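2-hydroxychromene-2-carboxylate isomerase (Pseudomonas putida, PDB 2IMF) catalyses the reversible, glutathione-dependent isomerisation of 2-hydroxychromene-2-carboxylate to trans-o-hydroxybenzylidenepyruvate in the naphthalene catabolic pathway. Local coordinates at residues A[77-89]-A[113-126]. Residues are numbered along the deposited sequence; the frame is centred on the assembly and turned at random. Where two conformers were deposited one is given.
Sequences PLVFPANYNSRRM and VWGEGIAPDLESLP. With TOM (4-(2-methoxyphenyl)-2-oxobut-3-enoic acid), chain F.
D121 takes one amide on each carboxylate oxygen: N83 ND2 reaches D121 OD1 at 2.9 Å on the syn side, though tilted 33° out of the carboxylate plane, while N85 ND2 meets D121 OD2 from above that plane, also at 2.9 Å. An asparagine suits position 83 because its amide works at both ends, OD1 accepting from N85 N in an Asx turn. A leucine here would probably leave D121 OD1 without its amide donor and N85 N without the acceptor that closes the Asx turn. In one of two conformers, R88 NH1 forms a salt bridge with E123 OE2 (3.0 Å) and R88 NE reaches the P120 and L122 carbonyls through water 4. At the other end the backbone bond V79 N to W114 O (2.8 Å) fastens the loop to the helix terminus; G117, with positive phi, suits the tight place beside V79, where a CB would clash with V79 CG1. The rigid, puckered ring of P81 lays CD over the W114 six-membered ring, a CH-pi contact 3.5 Å from its centroid. The indole edge points into the F80 face, a T-shaped pair with planes at 80°. Y84, a substrate-binding residue, presents a ring face to methoxy carbon C11 of bound 4-(2-methoxyphenyl)-2-oxobut-3-enoic acid. The contact thus ties the pocket-lining loop before helix 87-92 to the link between helices 99-115 and 125-133, with helices 12-28 and 57-74 packing against L78.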
loop_
_atom_site.group_PDB
_atom_site.type_symbol
_atom_site.label_atom_id
_atom_site.label_comp_id
_atom_site.label_asym_id
_atom_site.label_seq_id
_atom_site.Cartn_x
_atom_site.Cartn_y
_atom_site.Cartn_z
ATOM N N PRO A 77 -16.664 9.065 -8.569
ATOM C CA PRO A 77 -17.405 8.091 -7.780
ATOM C C PRO A 77 -16.595 6.806 -7.723
ATOM O O PRO A 77 -15.801 6.511 -8.621
ATOM C CB PRO A 77 -18.677 7.847 -8.644
ATOM C CG PRO A 77 -18.306 8.192 -9.978
ATOM C CD PRO A 77 -17.317 9.322 -9.877
ATOM N N LEU A 78 -16.909 6.005 -6.741
ATOM C CA LEU A 78 -16.359 4.648 -6.744
ATOM C C LEU A 78 -17.426 3.844 -6.086
ATOM O O LEU A 78 -17.791 4.013 -4.877
ATOM C CB LEU A 78 -15.027 4.594 -5.950
ATOM C CG LEU A 78 -14.250 3.262 -6.070
ATOM C CD1 LEU A 78 -12.752 3.615 -5.847
ATOM C CD2 LEU A 78 -14.732 2.145 -5.133
ATOM N N VAL A 79 -17.960 2.883 -6.849
ATOM C CA VAL A 79 -19.086 2.064 -6.404
ATOM C C VAL A 79 -18.750 0.590 -6.632
ATOM O O VAL A 79 -18.404 0.232 -7.758
ATOM C CB VAL A 79 -20.344 2.424 -7.189
ATOM C CG1 VAL A 79 -21.530 1.523 -6.765
ATOM C CG2 VAL A 79 -20.598 3.937 -7.074
ATOM N N PHE A 80 -18.756 -0.266 -5.609
ATOM C CA PHE A 80 -18.472 -1.672 -5.739
ATOM C C PHE A 80 -19.510 -2.348 -6.614
ATOM O O PHE A 80 -20.728 -2.277 -6.374
ATOM C CB PHE A 80 -18.427 -2.356 -4.388
ATOM C CG PHE A 80 -17.059 -2.298 -3.744
ATOM C CD1 PHE A 80 -16.534 -1.091 -3.297
ATOM C CD2 PHE A 80 -16.314 -3.447 -3.638
ATOM C CE1 PHE A 80 -15.254 -1.035 -2.754
ATOM C CE2 PHE A 80 -15.062 -3.425 -3.090
ATOM C CZ PHE A 80 -14.518 -2.204 -2.659
ATOM N N PRO A 81 -19.019 -3.108 -7.605
ATOM C CA PRO A 81 -19.938 -3.976 -8.354
ATOM C C PRO A 81 -20.286 -5.221 -7.535
ATOM O O PRO A 81 -19.635 -5.494 -6.524
ATOM C CB PRO A 81 -19.094 -4.362 -9.583
ATOM C CG PRO A 81 -17.694 -4.492 -9.027
ATOM C CD PRO A 81 -17.611 -3.269 -8.056
ATOM N N ALA A 82 -21.273 -6.015 -8.033
ATOM C CA ALA A 82 -21.772 -7.150 -7.263
ATOM C C ALA A 82 -20.831 -8.330 -7.290
ATOM O O ALA A 82 -20.929 -9.279 -6.474
ATOM C CB ALA A 82 -23.142 -7.523 -7.786
ATOM N N ASN A 83 -19.887 -8.333 -8.225
ATOM C CA ASN A 83 -18.929 -9.386 -8.291
ATOM C C ASN A 83 -17.645 -8.910 -8.973
ATOM O O ASN A 83 -17.637 -7.768 -9.463
ATOM C CB ASN A 83 -19.469 -10.658 -9.013
ATOM C CG ASN A 83 -19.775 -10.442 -10.481
ATOM O OD1 ASN A 83 -18.858 -10.126 -11.254
ATOM N ND2 ASN A 83 -21.047 -10.630 -10.891
ATOM N N TYR A 84 -16.638 -9.768 -8.972
ATOM C CA TYR A 84 -15.294 -9.438 -9.506
ATOM C C TYR A 84 -14.940 -10.312 -10.702
ATOM O O TYR A 84 -13.765 -10.576 -10.968
ATOM C CB TYR A 84 -14.254 -9.637 -8.396
ATOM C CG TYR A 84 -14.564 -8.861 -7.176
ATOM C CD1 TYR A 84 -14.678 -7.494 -7.235
ATOM C CD2 TYR A 84 -14.755 -9.481 -5.947
ATOM C CE1 TYR A 84 -14.934 -6.739 -6.090
ATOM C CE2 TYR A 84 -15.013 -8.734 -4.774
ATOM C CZ TYR A 84 -15.137 -7.383 -4.882
ATOM O OH TYR A 84 -15.386 -6.663 -3.734
ATOM N N ASN A 85 -15.968 -10.717 -11.471
ATOM C CA ASN A 85 -15.753 -11.607 -12.607
ATOM C C ASN A 85 -15.379 -10.825 -13.878
ATOM O O ASN A 85 -16.154 -10.684 -14.821
ATOM C CB ASN A 85 -17.003 -12.457 -12.876
ATOM C CG ASN A 85 -17.372 -13.296 -11.656
ATOM O OD1 ASN A 85 -16.501 -13.681 -10.882
ATOM N ND2 ASN A 85 -18.670 -13.516 -11.442
ATOM N N SER A 86 -14.119 -10.407 -13.894
ATOM C CA SER A 86 -13.589 -9.489 -14.887
ATOM C C SER A 86 -13.011 -10.174 -16.109
ATOM O O SER A 86 -12.550 -9.475 -16.999
ATOM C CB SER A 86 -12.463 -8.694 -14.214
ATOM O OG SER A 86 -11.534 -9.637 -13.665
ATOM N N ARG A 87 -13.086 -11.502 -16.229
ATOM C CA ARG A 87 -12.377 -12.151 -17.335
ATOM C C ARG A 87 -12.848 -11.697 -18.695
ATOM O O ARG A 87 -12.018 -11.383 -19.565
ATOM C CB ARG A 87 -12.618 -13.654 -17.241
ATOM C CG ARG A 87 -11.976 -14.449 -18.416
ATOM C CD ARG A 87 -12.164 -16.004 -18.341
ATOM N NE ARG A 87 -12.194 -16.582 -17.000
ATOM C CZ ARG A 87 -11.145 -16.775 -16.193
ATOM N NH1 ARG A 87 -9.918 -16.407 -16.557
ATOM N NH2 ARG A 87 -11.338 -17.329 -14.992
ATOM N N ARG A 88 -14.156 -11.628 -18.932
ATOM C CA ARG A 88 -14.653 -11.274 -20.257
ATOM C C ARG A 88 -14.212 -9.884 -20.682
ATOM O O ARG A 88 -13.760 -9.668 -21.809
ATOM C CB ARG A 88 -16.192 -11.425 -20.285
ATOM C CG ARG A 88 -16.924 -10.690 -21.423
ATOM C CD ARG A 88 -18.312 -11.297 -21.796
ATOM N NE ARG A 88 -19.351 -11.121 -20.772
ATOM C CZ ARG A 88 -20.339 -11.977 -20.520
ATOM N NH1 ARG A 88 -20.472 -13.110 -21.208
ATOM N NH2 ARG A 88 -21.205 -11.702 -19.558
ATOM N N MET A 89 -14.366 -8.897 -19.763
ATOM C CA MET A 89 -13.981 -7.559 -20.127
ATOM C C MET A 89 -12.469 -7.397 -20.254
ATOM O O MET A 89 -12.017 -6.549 -21.046
ATOM C CB MET A 89 -14.642 -6.444 -19.299
ATOM C CG MET A 89 -16.182 -6.523 -19.243
ATOM S SD MET A 89 -17.042 -6.580 -20.814
ATOM C CE MET A 89 -16.811 -4.921 -21.420
ATOM N N VAL A 113 -17.779 -0.326 -14.458
ATOM C CA VAL A 113 -17.675 -1.312 -13.381
ATOM C C VAL A 113 -17.418 -0.640 -12.031
ATOM O O VAL A 113 -18.148 -0.894 -11.085
ATOM C CB VAL A 113 -16.527 -2.341 -13.705
ATOM C CG1 VAL A 113 -16.316 -3.317 -12.518
ATOM C CG2 VAL A 113 -16.853 -3.139 -14.976
ATOM N N TRP A 114 -16.496 0.315 -11.943
ATOM C CA TRP A 114 -16.127 0.855 -10.662
ATOM C C TRP A 114 -16.661 2.258 -10.467
ATOM O O TRP A 114 -16.735 2.702 -9.322
ATOM C CB TRP A 114 -14.587 0.767 -10.466
ATOM C CG TRP A 114 -14.148 -0.508 -10.140
ATOM C CD1 TRP A 114 -13.569 -1.431 -10.973
ATOM C CD2 TRP A 114 -14.323 -1.155 -8.879
ATOM N NE1 TRP A 114 -13.367 -2.627 -10.299
ATOM C CE2 TRP A 114 -13.832 -2.461 -8.993
ATOM C CE3 TRP A 114 -14.868 -0.743 -7.648
ATOM C CZ2 TRP A 114 -13.799 -3.350 -7.909
ATOM C CZ3 TRP A 114 -14.830 -1.578 -6.591
ATOM C CH2 TRP A 114 -14.316 -2.893 -6.720
ATOM N N GLY A 115 -16.991 2.975 -11.516
ATOM C CA GLY A 115 -17.642 4.283 -11.362
ATOM C C GLY A 115 -19.114 4.130 -11.079
ATOM O O GLY A 115 -19.684 4.884 -10.260
ATOM N N GLU A 116 -19.770 3.204 -11.769
ATOM C CA GLU A 116 -21.217 2.916 -11.600
ATOM C C GLU A 116 -21.550 1.643 -10.872
ATOM O O GLU A 116 -22.717 1.427 -10.521
ATOM C CB GLU A 116 -21.874 2.898 -12.978
ATOM C CG GLU A 116 -21.806 4.205 -13.715
ATOM C CD GLU A 116 -22.613 4.122 -14.979
ATOM O OE1 GLU A 116 -23.831 3.922 -14.891
ATOM O OE2 GLU A 116 -22.049 4.195 -16.071
ATOM N N GLY A 117 -20.588 0.784 -10.623
ATOM C CA GLY A 117 -20.901 -0.449 -9.949
ATOM C C GLY A 117 -21.597 -1.503 -10.806
ATOM O O GLY A 117 -22.279 -2.386 -10.243
ATOM N N ILE A 118 -21.415 -1.441 -12.121
ATOM C CA ILE A 118 -22.019 -2.434 -13.008
ATOM C C ILE A 118 -21.234 -3.762 -12.957
ATOM O O ILE A 118 -20.007 -3.750 -13.038
ATOM C CB ILE A 118 -22.082 -1.887 -14.441
ATOM C CG1 ILE A 118 -23.043 -0.686 -14.499
ATOM C CG2 ILE A 118 -22.603 -2.978 -15.351
ATOM C CD1 ILE A 118 -22.956 0.054 -15.848
ATOM N N ALA A 119 -21.869 -4.916 -12.771
ATOM C CA ALA A 119 -21.167 -6.126 -12.662
ATOM C C ALA A 119 -20.370 -6.368 -13.938
ATOM O O ALA A 119 -20.936 -6.306 -15.023
ATOM C CB ALA A 119 -22.178 -7.293 -12.428
ATOM N N PRO A 120 -19.109 -6.782 -13.817
ATOM C CA PRO A 120 -18.305 -6.898 -15.025
ATOM C C PRO A 120 -18.685 -8.086 -15.930
ATOM O O PRO A 120 -18.324 -8.098 -17.113
ATOM C CB PRO A 120 -16.868 -7.036 -14.475
ATOM C CG PRO A 120 -17.037 -7.613 -13.073
ATOM C CD PRO A 120 -18.313 -7.005 -12.583
ATOM N N ASP A 121 -19.453 -9.042 -15.380
ATOM C CA ASP A 121 -19.980 -10.132 -16.153
ATOM C C ASP A 121 -21.423 -9.936 -16.569
ATOM O O ASP A 121 -22.032 -10.905 -17.123
ATOM C CB ASP A 121 -19.765 -11.465 -15.411
ATOM C CG ASP A 121 -20.590 -11.579 -14.142
ATOM O OD1 ASP A 121 -21.236 -10.573 -13.749
ATOM O OD2 ASP A 121 -20.530 -12.710 -13.529
ATOM N N LEU A 122 -21.959 -8.700 -16.436
ATOM C CA LEU A 122 -23.293 -8.430 -16.957
ATOM C C LEU A 122 -23.379 -8.860 -18.421
ATOM O O LEU A 122 -22.569 -8.416 -19.270
ATOM C CB LEU A 122 -23.571 -6.929 -16.763
ATOM C CG LEU A 122 -24.894 -6.481 -17.400
ATOM C CD1 LEU A 122 -26.111 -7.094 -16.667
ATOM C CD2 LEU A 122 -24.989 -4.966 -17.415
ATOM N N GLU A 123 -24.414 -9.618 -18.815
ATOM C CA GLU A 123 -24.446 -10.207 -20.135
ATOM C C GLU A 123 -24.561 -9.143 -21.233
ATOM O O GLU A 123 -24.001 -9.308 -22.328
ATOM C CB GLU A 123 -25.629 -11.177 -20.220
ATOM C CG GLU A 123 -25.257 -12.558 -19.664
ATOM C CD GLU A 123 -24.698 -13.493 -20.752
ATOM O OE1 GLU A 123 -25.507 -14.081 -21.509
ATOM O OE2 GLU A 123 -23.450 -13.621 -20.870
ATOM N N SER A 124 -25.195 -8.026 -20.904
ATOM C CA SER A 124 -25.356 -6.944 -21.860
ATOM C C SER A 124 -24.202 -5.970 -21.852
ATOM O O SER A 124 -24.225 -4.965 -22.620
ATOM C CB SER A 124 -26.654 -6.172 -21.618
ATOM O OG SER A 124 -26.743 -5.872 -20.235
ATOM N N LEU A 125 -23.232 -6.117 -20.956
ATOM C CA LEU A 125 -22.162 -5.086 -20.937
ATOM C C LEU A 125 -21.320 -5.022 -22.237
ATOM O O LEU A 125 -21.077 -3.869 -22.659
ATOM C CB LEU A 125 -21.283 -5.247 -19.676
ATOM C CG LEU A 125 -20.177 -4.223 -19.458
ATOM C CD1 LEU A 125 -20.753 -2.789 -19.265
ATOM C CD2 LEU A 125 -19.431 -4.659 -18.173
ATOM N N PRO A 126 -20.999 -6.151 -22.894
ATOM C CA PRO A 126 -20.314 -5.986 -24.168
ATOM C C PRO A 126 -21.135 -5.131 -25.135
ATOM O O PRO A 126 -20.541 -4.279 -25.839
ATOM C CB PRO A 126 -20.147 -7.433 -24.623
ATOM C CG PRO A 126 -19.999 -8.169 -23.346
ATOM C CD PRO A 126 -21.055 -7.561 -22.452
HETATM O O8 TOM F . -8.172 -8.502 -2.894
HETATM C C9 TOM F . -7.790 -8.607 -4.055
HETATM C C10 TOM F . -7.425 -9.852 -4.682
HETATM O O11 TOM F . -6.310 -10.313 -4.341
HETATM O O10 TOM F . -8.161 -10.340 -5.564
HETATM C C8 TOM F . -7.563 -7.430 -4.951
HETATM C C7 TOM F . -7.734 -6.170 -4.624
HETATM C C1 TOM F . -9.009 -5.600 -4.034
HETATM C C6 TOM F . -8.822 -4.698 -3.006
HETATM C C5 TOM F . -9.929 -4.137 -2.379
HETATM C C4 TOM F . -11.211 -4.452 -2.862
HETATM C C3 TOM F . -11.410 -5.340 -3.898
HETATM C C2 TOM F . -10.268 -5.909 -4.490
HETATM O O2 TOM F . -10.343 -6.770 -5.531
HETATM C C11 TOM F . -11.644 -6.810 -6.123
HETATM O O HOH W 1 -23.081 -2.166 -7.605
HETATM O O HOH W 2 -23.217 -4.885 -9.845
HETATM O O HOH W 3 -15.879 -9.391 -17.323
HETATM O O HOH W 4 -19.815 -8.860 -19.388
#